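Local coordinates for beta-mannosidase (Trichoderma harzianum, PDB 4CVU), which probably hydrolyses terminal beta-linked mannose residues from the non-reducing ends of mannosides, as a fungal member of glycoside hydrolase family 2, at residues L615-T620 and S669-A674; P612-L615 and T620-I623; R474-A479 and A527-I532. One frame throughout, in Å; residues are numbered along the deposited sequence.

Interaction 1: L615-T620 and S669-A674; sequences LSFNST and SSWCHA. With NAG (2-acetamido-2-deoxy-beta-D-glucopyranose), chain B; NAG (2-acetamido-2-deoxy-beta-D-glucopyranose), chain H.
NE1 of W671, whose indole meets the ring of F617 across this contact, donates a hydrogen bond to the backbone carbonyl O of P659, and O5 of one N-acetylglucosamine (chain H) lies 3.4 Å from the same NE1. With the indole tethered in this way, its six-membered ring points an edge at the face of F617. The stack is T-shaped, with centroids 5.6 Å apart and planes at 71°. F617 reaches it with CG anti to the backbone N (chi1 -165°), which also lays its CD2 3.8 Å from CB of W671. N618, the first residue of an N-glycosylation sequon (N618-S619-T620), sits in a type I turn from S616 to S619; S619 then N-caps helix 620-625 by accepting from V622 N. ND2 of N618 is bonded covalently to C1 of the other sugar (chain B), and OD1 of N618 takes a hydrogen bond from Q645. The acetamido methyl of this sugar folds back into the corner between the two rings, on the F617 face that W671 also approaches: C8 is 3.3 Å from F617 CD1 and 3.7 Å from W671 CZ3. Over the same indole face, near its rim, lies C6 of the chain H sugar.

Interaction 2: P612-L615 and T620-I623; sequences PEEL and TTVI. With CD (cadmium ion), chain M; CA (calcium ion), chain C.
The first turn of helix 620-625 is tied to the short 3-10 segment 612-614 by E614, whose carboxylate takes two bonds from T621. A single carboxylate oxygen takes both bonds. T621 N donates to E614 OE1 over 3.0 Å, fairly straight at 159° and nearly in line with the C-O bond, while the T621 hydroxyl OG1 reaches the same OE1 from above the carboxylate plane. A bend at chi2 of E614 (-61°) curls the chain so that its carboxylate lies across the threonine. Its other oxygen, OE2, binds a calcium ion at 2.1 Å, with OE1 a more distant ligand at 2.9 Å. A water 2.2 Å from the calcium accepts from T620 N, so the ion is linked to the helix end as well; its charge would probably polarise the carboxylate further. Next door, E613 grips a cadmium ion with both oxygens, and H62 of the second subunit completes that bridge between chains. CG2 of V622 packs 3.5 Å from the carbonyl O of E614. Behind these polar groups V622 rests on W606 of helix 603-609, while I623 lies against S641, T642 and Q645 of helix 638-655.

Interaction 3: R474-A479 and A527-I532; sequences RLNHHA and ANSHSI. With CD (cadmium ion), chain S; NAG (2-acetamido-2-deoxy-beta-D-glucopyranose), chain E; NAG (2-acetamido-2-deoxy-beta-D-glucopyranose), chain D.
N476 and S529 join two successive connections of the parallel-stranded barrel that family 2 hydrolases use as their catalytic domain: each lies just after a helix, 458-475 or 506-528, where the chain turns back toward its next strand, 481-485 or 534-535. In barrels of this kind that end lies opposite the active-site mouth. Hydrogen bonding carries the contact. OG of S529 donates to OD1 of N476 at a short 2.6 Å, the donor making a C=O angle of 129° and tilted 21° from the carbonyl plane. N476 extends across with CG anti to its main-chain nitrogen (chi1 -162°), and the other end of its amide, ND2, is held by the carbonyl of I233, which would fix the flip of the group. The serine hydroxyl is in turn weakly approached by two backbone donors of its own loop, I532 N at 3.3 Å and S531 N at 3.4 Å from S529 OG. D234 braces the loop as well, accepting from S531 OG and H530 N.

Van der Waals contact is slight: the aliphatic CG1 of I532 lies 3.7 Å from N476 OD1. Metal binding occupies the far side of the turn, where H477 NE2 stands a long 2.8 Å from a cadmium ion that D430 also binds. A water on this metal is hydrogen-bonded to R474 O and H478 NE2.

Sugar contacts mark the other flank. R473, hydrogen-bonded through NH1 to OD1 of N528, also hydrogen-bonds an N-acetylglucosamine, and NE2 of H530 donates a weak hydrogen bond, 3.1 Å long, to O7 of an N-acetylglucosamine that approaches the edge of the imidazole.

Interactions 1 and 2 form one neighbourhood, their centres about 9 Å apart. They share L615 and T620 and are stitched together by a probable hydrogen bond from S619 OG to E614 O, 2.6 Å. Both anchor the loop before helix 620-625, yet by different means: aromatic and sugar packing against helix 664-692 in the first, a carboxylate shared between T621 and calcium in the second, which also borders the other subunit. Interaction 3 lies on the opposite side of the chain's centre, about 46 Å from interaction 1 between centres, and joins barrel connections through buried amide and hydroxyl groups. In all three, largely buried touching residues have glycans or metal ions close by.

Interaction 1: L615-T620 and S669-A674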
loop_
_atom_site.group_PDB
_atom_site.type_symbol
_atom_site.label_atom_id
_atom_site.label_comp_id
_atom_site.label_asym_id
_atom_site.label_seq_id
_atom_site.Cartn_x
_atom_site.Cartn_y
_atom_site.Cartn_z
ATOM N N LEU A 615 2.758 1.304 -9.267
ATOM C CA LEU A 615 2.216 0.329 -10.180
ATOM C C LEU A 615 2.458 0.704 -11.641
ATOM O O LEU A 615 1.544 1.092 -12.348
ATOM C CB LEU A 615 0.718 0.170 -9.927
ATOM C CG LEU A 615 0.306 -0.317 -8.536
ATOM C CD1 LEU A 615 -1.205 -0.251 -8.385
ATOM C CD2 LEU A 615 0.757 -1.737 -8.212
ATOM N N SER A 616 3.698 0.578 -12.099
ATOM C CA SER A 616 3.983 0.727 -13.527
ATOM C C SER A 616 5.108 -0.190 -13.875
ATOM O O SER A 616 5.902 -0.570 -13.020
ATOM C CB SER A 616 4.283 2.187 -13.936
ATOM O OG SER A 616 5.512 2.609 -13.366
ATOM N N PHE A 617 5.187 -0.583 -15.132
ATOM C CA PHE A 617 6.051 -1.696 -15.523
ATOM C C PHE A 617 7.455 -1.525 -14.936
ATOM O O PHE A 617 8.038 -2.439 -14.426
ATOM C CB PHE A 617 6.066 -1.821 -17.040
ATOM C CG PHE A 617 6.626 -3.128 -17.560
ATOM C CD1 PHE A 617 7.972 -3.272 -17.797
ATOM C CD2 PHE A 617 5.791 -4.197 -17.859
ATOM C CE1 PHE A 617 8.518 -4.471 -18.328
ATOM C CE2 PHE A 617 6.308 -5.391 -18.378
ATOM C CZ PHE A 617 7.692 -5.544 -18.586
ATOM N N ASN A 618 7.950 -0.289 -14.964
ATOM C CA ASN A 618 9.353 -0.010 -14.672
ATOM C C ASN A 618 9.483 0.967 -13.509
ATOM O O ASN A 618 10.410 1.754 -13.466
ATOM C CB ASN A 618 9.976 0.613 -15.913
ATOM C CG ASN A 618 10.670 -0.375 -16.819
ATOM O OD1 ASN A 618 11.140 -1.474 -16.408
ATOM N ND2 ASN A 618 10.767 0.009 -18.058
ATOM N N SER A 619 8.549 0.982 -12.571
ATOM C CA SER A 619 8.752 1.818 -11.385
ATOM C C SER A 619 9.978 1.297 -10.646
ATOM O O SER A 619 10.419 0.155 -10.863
ATOM C CB SER A 619 7.556 1.770 -10.442
ATOM O OG SER A 619 7.350 0.448 -9.970
ATOM N N THR A 620 10.556 2.146 -9.798
ATOM C CA THR A 620 11.766 1.771 -9.112
ATOM C C THR A 620 11.488 0.587 -8.176
ATOM O O THR A 620 12.285 -0.332 -8.097
ATOM C CB THR A 620 12.359 2.945 -8.347
ATOM O OG1 THR A 620 12.690 3.986 -9.259
ATOM C CG2 THR A 620 13.638 2.528 -7.595
ATOM N N SER A 669 -1.654 -3.145 -15.761
ATOM C CA SER A 669 -2.307 -4.425 -15.724
ATOM C C SER A 669 -2.203 -5.194 -17.050
ATOM O O SER A 669 -2.065 -6.429 -17.056
ATOM C CB SER A 669 -3.759 -4.286 -15.505
ATOM O OG SER A 669 -4.262 -5.587 -15.361
ATOM N N SER A 670 -2.385 -4.468 -18.136
ATOM C CA SER A 670 -2.415 -5.059 -19.480
ATOM C C SER A 670 -1.038 -5.488 -19.940
ATOM O O SER A 670 -0.914 -6.500 -20.659
ATOM C CB SER A 670 -2.941 -4.068 -20.508
ATOM O OG SER A 670 -4.318 -4.119 -20.634
ATOM N N TRP A 671 -0.016 -4.704 -19.613
ATOM C CA TRP A 671 1.378 -5.131 -19.880
ATOM C C TRP A 671 1.705 -6.374 -19.034
ATOM O O TRP A 671 2.355 -7.273 -19.485
ATOM C CB TRP A 671 2.407 -3.975 -19.624
ATOM C CG TRP A 671 2.672 -3.172 -20.831
ATOM C CD1 TRP A 671 1.976 -2.087 -21.293
ATOM C CD2 TRP A 671 3.671 -3.451 -21.815
ATOM N NE1 TRP A 671 2.512 -1.667 -22.484
ATOM C CE2 TRP A 671 3.530 -2.504 -22.837
ATOM C CE3 TRP A 671 4.656 -4.432 -21.932
ATOM C CZ2 TRP A 671 4.358 -2.481 -23.954
ATOM C CZ3 TRP A 671 5.486 -4.419 -23.039
ATOM C CH2 TRP A 671 5.340 -3.444 -24.030
ATOM N N CYS A 672 1.290 -6.418 -17.778
ATOM C CA CYS A 672 1.520 -7.626 -16.992
ATOM C C CYS A 672 0.953 -8.914 -17.648
ATOM O O CYS A 672 1.553 -9.972 -17.552
ATOM C CB CYS A 672 0.953 -7.474 -15.558
ATOM S SG CYS A 672 1.935 -6.340 -14.542
ATOM N N HIS A 673 -0.214 -8.806 -18.277
ATOM C CA HIS A 673 -0.924 -9.933 -18.864
ATOM C C HIS A 673 -0.250 -10.378 -20.163
ATOM O O HIS A 673 -0.126 -11.574 -20.398
ATOM C CB HIS A 673 -2.363 -9.522 -19.107
ATOM C CG HIS A 673 -3.226 -10.598 -19.664
ATOM N ND1 HIS A 673 -3.449 -11.775 -19.010
ATOM C CD2 HIS A 673 -3.938 -10.668 -20.809
ATOM C CE1 HIS A 673 -4.249 -12.541 -19.726
ATOM N NE2 HIS A 673 -4.572 -11.885 -20.816
ATOM N N ALA A 674 0.240 -9.439 -20.970
ATOM C CA ALA A 674 1.002 -9.830 -22.199
ATOM C C ALA A 674 2.254 -10.644 -21.917
ATOM O O ALA A 674 2.592 -11.559 -22.707
ATOM C CB ALA A 674 1.336 -8.602 -23.045
HETATM C C1 NAG B . 11.467 -0.740 -19.057
HETATM C C2 NAG B . 10.910 -0.731 -20.465
HETATM C C3 NAG B . 11.911 -1.238 -21.504
HETATM C C4 NAG B . 13.308 -0.626 -21.359
HETATM C C5 NAG B . 13.700 -0.756 -19.921
HETATM C C6 NAG B . 15.077 -0.154 -19.634
HETATM C C7 NAG B . 8.498 -1.076 -20.654
HETATM C C8 NAG B . 7.364 -2.049 -20.837
HETATM N N2 NAG B . 9.722 -1.569 -20.573
HETATM O O3 NAG B . 11.420 -0.978 -22.798
HETATM O O4 NAG B . 14.272 -1.315 -22.124
HETATM O O5 NAG B . 12.746 -0.133 -19.084
HETATM O O6 NAG B . 15.090 1.221 -19.970
HETATM O O7 NAG B . 8.251 0.136 -20.616
HETATM C C1 NAG H . 1.813 2.137 -21.551
HETATM C C2 NAG H . 2.074 3.601 -21.978
HETATM C C3 NAG H . 3.168 3.742 -23.030
HETATM C C4 NAG H . 4.395 2.970 -22.590
HETATM C C5 NAG H . 4.008 1.513 -22.323
HETATM C C6 NAG H . 5.209 0.678 -21.852
HETATM C C7 NAG H . 0.342 5.291 -21.851
HETATM C C8 NAG H . -0.864 5.950 -22.472
HETATM N N2 NAG H . 0.895 4.263 -22.481
HETATM O O3 NAG H . 3.494 5.111 -23.148
HETATM O O4 NAG H . 5.370 3.025 -23.612
HETATM O O5 NAG H . 3.021 1.467 -21.326
HETATM O O6 NAG H . 5.789 1.238 -20.691
HETATM O O7 NAG H . 0.791 5.712 -20.802
#

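Interaction 2: P612-L615 and T620-I623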
loop_
_atom_site.group_PDB
_atom_site.type_symbol
_atom_site.label_atom_id
_atom_site.label_comp_id
_atom_site.label_asym_id
_atom_site.label_seq_id
_atom_site.Cartn_x
_atom_site.Cartn_y
_atom_site.Cartn_z
ATOM N N PRO A 612 0.291 2.197 -4.530
ATOM C CA PRO A 612 -0.449 2.548 -5.755
ATOM C C PRO A 612 0.418 3.329 -6.747
ATOM O O PRO A 612 0.493 2.954 -7.919
ATOM C CB PRO A 612 -1.610 3.429 -5.241
ATOM C CG PRO A 612 -1.821 2.995 -3.823
ATOM C CD PRO A 612 -0.467 2.523 -3.299
ATOM N N GLU A 613 1.160 4.346 -6.299
ATOM C CA GLU A 613 1.979 5.110 -7.252
ATOM C C GLU A 613 3.130 4.310 -7.892
ATOM O O GLU A 613 3.765 4.764 -8.850
ATOM C CB GLU A 613 2.562 6.367 -6.631
ATOM C CG GLU A 613 3.700 6.066 -5.652
ATOM C CD GLU A 613 4.373 7.346 -5.156
ATOM O OE1 GLU A 613 4.092 8.401 -5.793
ATOM O OE2 GLU A 613 5.140 7.270 -4.156
ATOM N N GLU A 614 3.444 3.158 -7.323
ATOM C CA GLU A 614 4.491 2.306 -7.863
ATOM C C GLU A 614 4.027 1.268 -8.875
ATOM O O GLU A 614 4.811 0.445 -9.298
ATOM C CB GLU A 614 5.237 1.593 -6.695
ATOM C CG GLU A 614 6.075 2.524 -5.840
ATOM C CD GLU A 614 7.173 3.206 -6.622
ATOM O OE1 GLU A 614 8.125 2.569 -7.113
ATOM O OE2 GLU A 614 7.124 4.427 -6.727
ATOM N N LEU A 615 2.758 1.304 -9.267
ATOM C CA LEU A 615 2.216 0.329 -10.180
ATOM C C LEU A 615 2.458 0.704 -11.641
ATOM O O LEU A 615 1.544 1.092 -12.348
ATOM C CB LEU A 615 0.718 0.170 -9.927
ATOM C CG LEU A 615 0.306 -0.317 -8.536
ATOM C CD1 LEU A 615 -1.205 -0.251 -8.385
ATOM C CD2 LEU A 615 0.757 -1.737 -8.212
ATOM N N THR A 620 10.556 2.146 -9.798
ATOM C CA THR A 620 11.766 1.771 -9.112
ATOM C C THR A 620 11.488 0.587 -8.176
ATOM O O THR A 620 12.285 -0.332 -8.097
ATOM C CB THR A 620 12.359 2.945 -8.347
ATOM O OG1 THR A 620 12.690 3.986 -9.259
ATOM C CG2 THR A 620 13.638 2.528 -7.595
ATOM N N THR A 621 10.346 0.594 -7.472
ATOM C CA THR A 621 10.048 -0.528 -6.607
ATOM C C THR A 621 9.800 -1.853 -7.354
ATOM O O THR A 621 10.228 -2.898 -6.894
ATOM C CB THR A 621 8.829 -0.226 -5.726
ATOM O OG1 THR A 621 9.144 0.882 -4.895
ATOM C CG2 THR A 621 8.525 -1.413 -4.888
ATOM N N VAL A 622 9.120 -1.820 -8.495
ATOM C CA VAL A 622 8.826 -3.045 -9.243
ATOM C C VAL A 622 10.144 -3.619 -9.821
ATOM O O VAL A 622 10.390 -4.841 -9.785
ATOM C CB VAL A 622 7.778 -2.778 -10.350
ATOM C CG1 VAL A 622 7.801 -3.835 -11.430
ATOM C CG2 VAL A 622 6.369 -2.630 -9.758
ATOM N N ILE A 623 10.993 -2.731 -10.340
ATOM C CA ILE A 623 12.300 -3.151 -10.864
ATOM C C ILE A 623 13.128 -3.787 -9.760
ATOM O O ILE A 623 13.699 -4.882 -9.949
ATOM C CB ILE A 623 13.089 -1.975 -11.449
ATOM C CG1 ILE A 623 12.491 -1.534 -12.774
ATOM C CG2 ILE A 623 14.561 -2.343 -11.632
ATOM C CD1 ILE A 623 12.890 -0.114 -13.142
HETATM CD CD CD M . 5.742 9.727 -4.555
HETATM CA CA CA C . 8.680 5.276 -7.929
HETATM O O HOH W 1 9.409 5.000 -9.952
HETATM O O HOH W 2 4.228 10.289 -3.077
HETATM O O HOH W 3 7.150 9.050 -6.069
HETATM O O HOH W 4 5.865 12.079 -5.521
#

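Interaction 3: R474-A479 and A527-I532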
loop_
_atom_site.group_PDB
_atom_site.type_symbol
_atom_site.label_atom_id
_atom_site.label_comp_id
_atom_site.label_asym_id
_atom_site.label_seq_id
_atom_site.Cartn_x
_atom_site.Cartn_y
_atom_site.Cartn_z
ATOM N N ARG A 474 13.578 -39.836 8.786
ATOM C CA ARG A 474 12.272 -39.193 9.038
ATOM C C ARG A 474 11.286 -39.383 7.883
ATOM O O ARG A 474 10.124 -39.691 8.113
ATOM C CB ARG A 474 12.454 -37.692 9.349
ATOM C CG ARG A 474 11.158 -36.911 9.610
ATOM C CD ARG A 474 11.405 -35.451 10.034
ATOM N NE ARG A 474 12.040 -34.674 8.981
ATOM C CZ ARG A 474 11.388 -34.056 7.988
ATOM N NH1 ARG A 474 10.064 -34.086 7.921
ATOM N NH2 ARG A 474 12.066 -33.400 7.065
ATOM N N LEU A 475 11.783 -39.208 6.661
ATOM C CA LEU A 475 10.927 -39.097 5.467
ATOM C C LEU A 475 10.678 -40.401 4.730
ATOM O O LEU A 475 9.753 -40.474 3.925
ATOM C CB LEU A 475 11.524 -38.077 4.500
ATOM C CG LEU A 475 11.437 -36.629 5.002
ATOM C CD1 LEU A 475 12.214 -35.688 4.083
ATOM C CD2 LEU A 475 9.996 -36.176 5.084
ATOM N N ASN A 476 11.471 -41.443 5.050
ATOM C CA ASN A 476 11.524 -42.666 4.253
ATOM C C ASN A 476 10.199 -43.413 4.096
ATOM O O ASN A 476 9.987 -44.089 3.104
ATOM C CB ASN A 476 12.555 -43.653 4.826
ATOM C CG ASN A 476 12.936 -44.701 3.827
ATOM O OD1 ASN A 476 13.549 -44.409 2.806
ATOM N ND2 ASN A 476 12.530 -45.921 4.085
ATOM N N HIS A 477 9.317 -43.279 5.079
ATOM C CA HIS A 477 8.056 -44.012 5.066
ATOM C C HIS A 477 6.951 -43.422 4.197
ATOM O O HIS A 477 5.886 -44.023 4.077
ATOM C CB HIS A 477 7.508 -44.071 6.490
ATOM C CG HIS A 477 6.974 -42.774 6.975
ATOM N ND1 HIS A 477 5.633 -42.455 6.901
ATOM C CD2 HIS A 477 7.588 -41.700 7.520
ATOM C CE1 HIS A 477 5.441 -41.249 7.403
ATOM N NE2 HIS A 477 6.608 -40.771 7.777
ATOM N N HIS A 478 7.175 -42.209 3.672
ATOM C CA HIS A 478 6.182 -41.544 2.836
ATOM C C HIS A 478 6.109 -42.158 1.465
ATOM O O HIS A 478 7.115 -42.175 0.747
ATOM C CB HIS A 478 6.516 -40.056 2.718
ATOM C CG HIS A 478 6.225 -39.291 3.960
ATOM N ND1 HIS A 478 4.938 -39.073 4.397
ATOM C CD2 HIS A 478 7.036 -38.721 4.873
ATOM C CE1 HIS A 478 4.967 -38.358 5.503
ATOM N NE2 HIS A 478 6.226 -38.161 5.836
ATOM N N ALA A 479 4.921 -42.637 1.076
ATOM C CA ALA A 479 4.756 -43.220 -0.276
ATOM C C ALA A 479 5.018 -42.230 -1.418
ATOM O O ALA A 479 5.457 -42.628 -2.503
ATOM C CB ALA A 479 3.388 -43.833 -0.429
ATOM N N ALA A 527 22.369 -46.946 3.959
ATOM C CA ALA A 527 22.271 -47.474 5.305
ATOM C C ALA A 527 20.848 -47.412 5.853
ATOM O O ALA A 527 20.464 -48.229 6.685
ATOM C CB ALA A 527 23.206 -46.720 6.219
ATOM N N ASN A 528 20.061 -46.437 5.399
ATOM C CA ASN A 528 18.725 -46.166 5.982
ATOM C C ASN A 528 17.530 -46.361 5.056
ATOM O O ASN A 528 16.382 -46.125 5.461
ATOM C CB ASN A 528 18.735 -44.756 6.585
ATOM C CG ASN A 528 19.586 -44.687 7.850
ATOM O OD1 ASN A 528 19.151 -45.100 8.921
ATOM N ND2 ASN A 528 20.793 -44.166 7.723
ATOM N N SER A 529 17.788 -46.823 3.838
ATOM C CA SER A 529 16.727 -47.048 2.848
ATOM C C SER A 529 17.177 -48.015 1.759
ATOM O O SER A 529 18.247 -47.820 1.177
ATOM C CB SER A 529 16.329 -45.701 2.176
ATOM O OG SER A 529 15.171 -45.862 1.378
ATOM N N HIS A 530 16.367 -49.044 1.493
ATOM C CA HIS A 530 16.575 -49.956 0.340
ATOM C C HIS A 530 15.676 -49.552 -0.851
ATOM O O HIS A 530 15.871 -50.041 -1.960
ATOM C CB HIS A 530 16.270 -51.432 0.708
ATOM C CG HIS A 530 17.172 -52.009 1.757
ATOM N ND1 HIS A 530 18.488 -52.340 1.511
ATOM C CD2 HIS A 530 16.939 -52.330 3.053
ATOM C CE1 HIS A 530 19.031 -52.821 2.618
ATOM N NE2 HIS A 530 18.112 -52.828 3.567
ATOM N N SER A 531 14.717 -48.654 -0.591
ATOM C CA SER A 531 13.624 -48.376 -1.504
ATOM C C SER A 531 13.811 -47.103 -2.372
ATOM O O SER A 531 13.249 -47.006 -3.464
ATOM C CB SER A 531 12.320 -48.276 -0.699
ATOM O OG SER A 531 12.378 -47.254 0.266
ATOM N N ILE A 532 14.613 -46.152 -1.897
ATOM C CA ILE A 532 14.701 -44.843 -2.552
ATOM C C ILE A 532 16.014 -44.670 -3.308
ATOM O O ILE A 532 17.080 -44.707 -2.697
ATOM C CB ILE A 532 14.570 -43.708 -1.546
ATOM C CG1 ILE A 532 13.226 -43.815 -0.797
ATOM C CG2 ILE A 532 14.698 -42.363 -2.267
ATOM C CD1 ILE A 532 11.998 -43.852 -1.675
HETATM CD CD CD S . 6.816 -38.485 9.344
HETATM C C1 NAG E . 16.575 -52.039 8.685
HETATM C C2 NAG E . 17.675 -52.927 8.107
HETATM C C3 NAG E . 18.945 -52.749 8.912
HETATM C C4 NAG E . 19.356 -51.264 8.922
HETATM C C5 NAG E . 18.170 -50.417 9.384
HETATM C C6 NAG E . 18.367 -48.907 9.289
HETATM C C7 NAG E . 16.915 -54.981 7.012
HETATM C C8 NAG E . 16.438 -56.395 7.188
HETATM N N2 NAG E . 17.212 -54.311 8.116
HETATM O O3 NAG E . 19.947 -53.532 8.311
HETATM O O4 NAG E . 20.435 -51.062 9.813
HETATM O O5 NAG E . 17.024 -50.707 8.627
HETATM O O6 NAG E . 17.261 -48.296 9.933
HETATM O O7 NAG E . 17.019 -54.514 5.880
HETATM C C1 NAG D . 21.536 -50.338 9.255
HETATM C C2 NAG D . 22.376 -49.650 10.337
HETATM C C3 NAG D . 23.511 -48.887 9.690
HETATM C C4 NAG D . 24.278 -49.765 8.731
HETATM C C5 NAG D . 23.324 -50.470 7.763
HETATM C C6 NAG D . 24.058 -51.426 6.816
HETATM C C7 NAG D . 20.922 -49.199 12.251
HETATM C C8 NAG D . 20.080 -48.220 13.014
HETATM N N2 NAG D . 21.564 -48.785 11.164
HETATM O O3 NAG D . 24.424 -48.460 10.669
HETATM O O4 NAG D . 25.141 -48.991 7.917
HETATM O O5 NAG D . 22.337 -51.176 8.467
HETATM O O6 NAG D . 24.931 -52.266 7.576
HETATM O O7 NAG D . 20.997 -50.352 12.679
HETATM O O HOH W 5 8.237 -37.049 7.959
HETATM O O HOH W 6 5.436 -38.455 11.633
#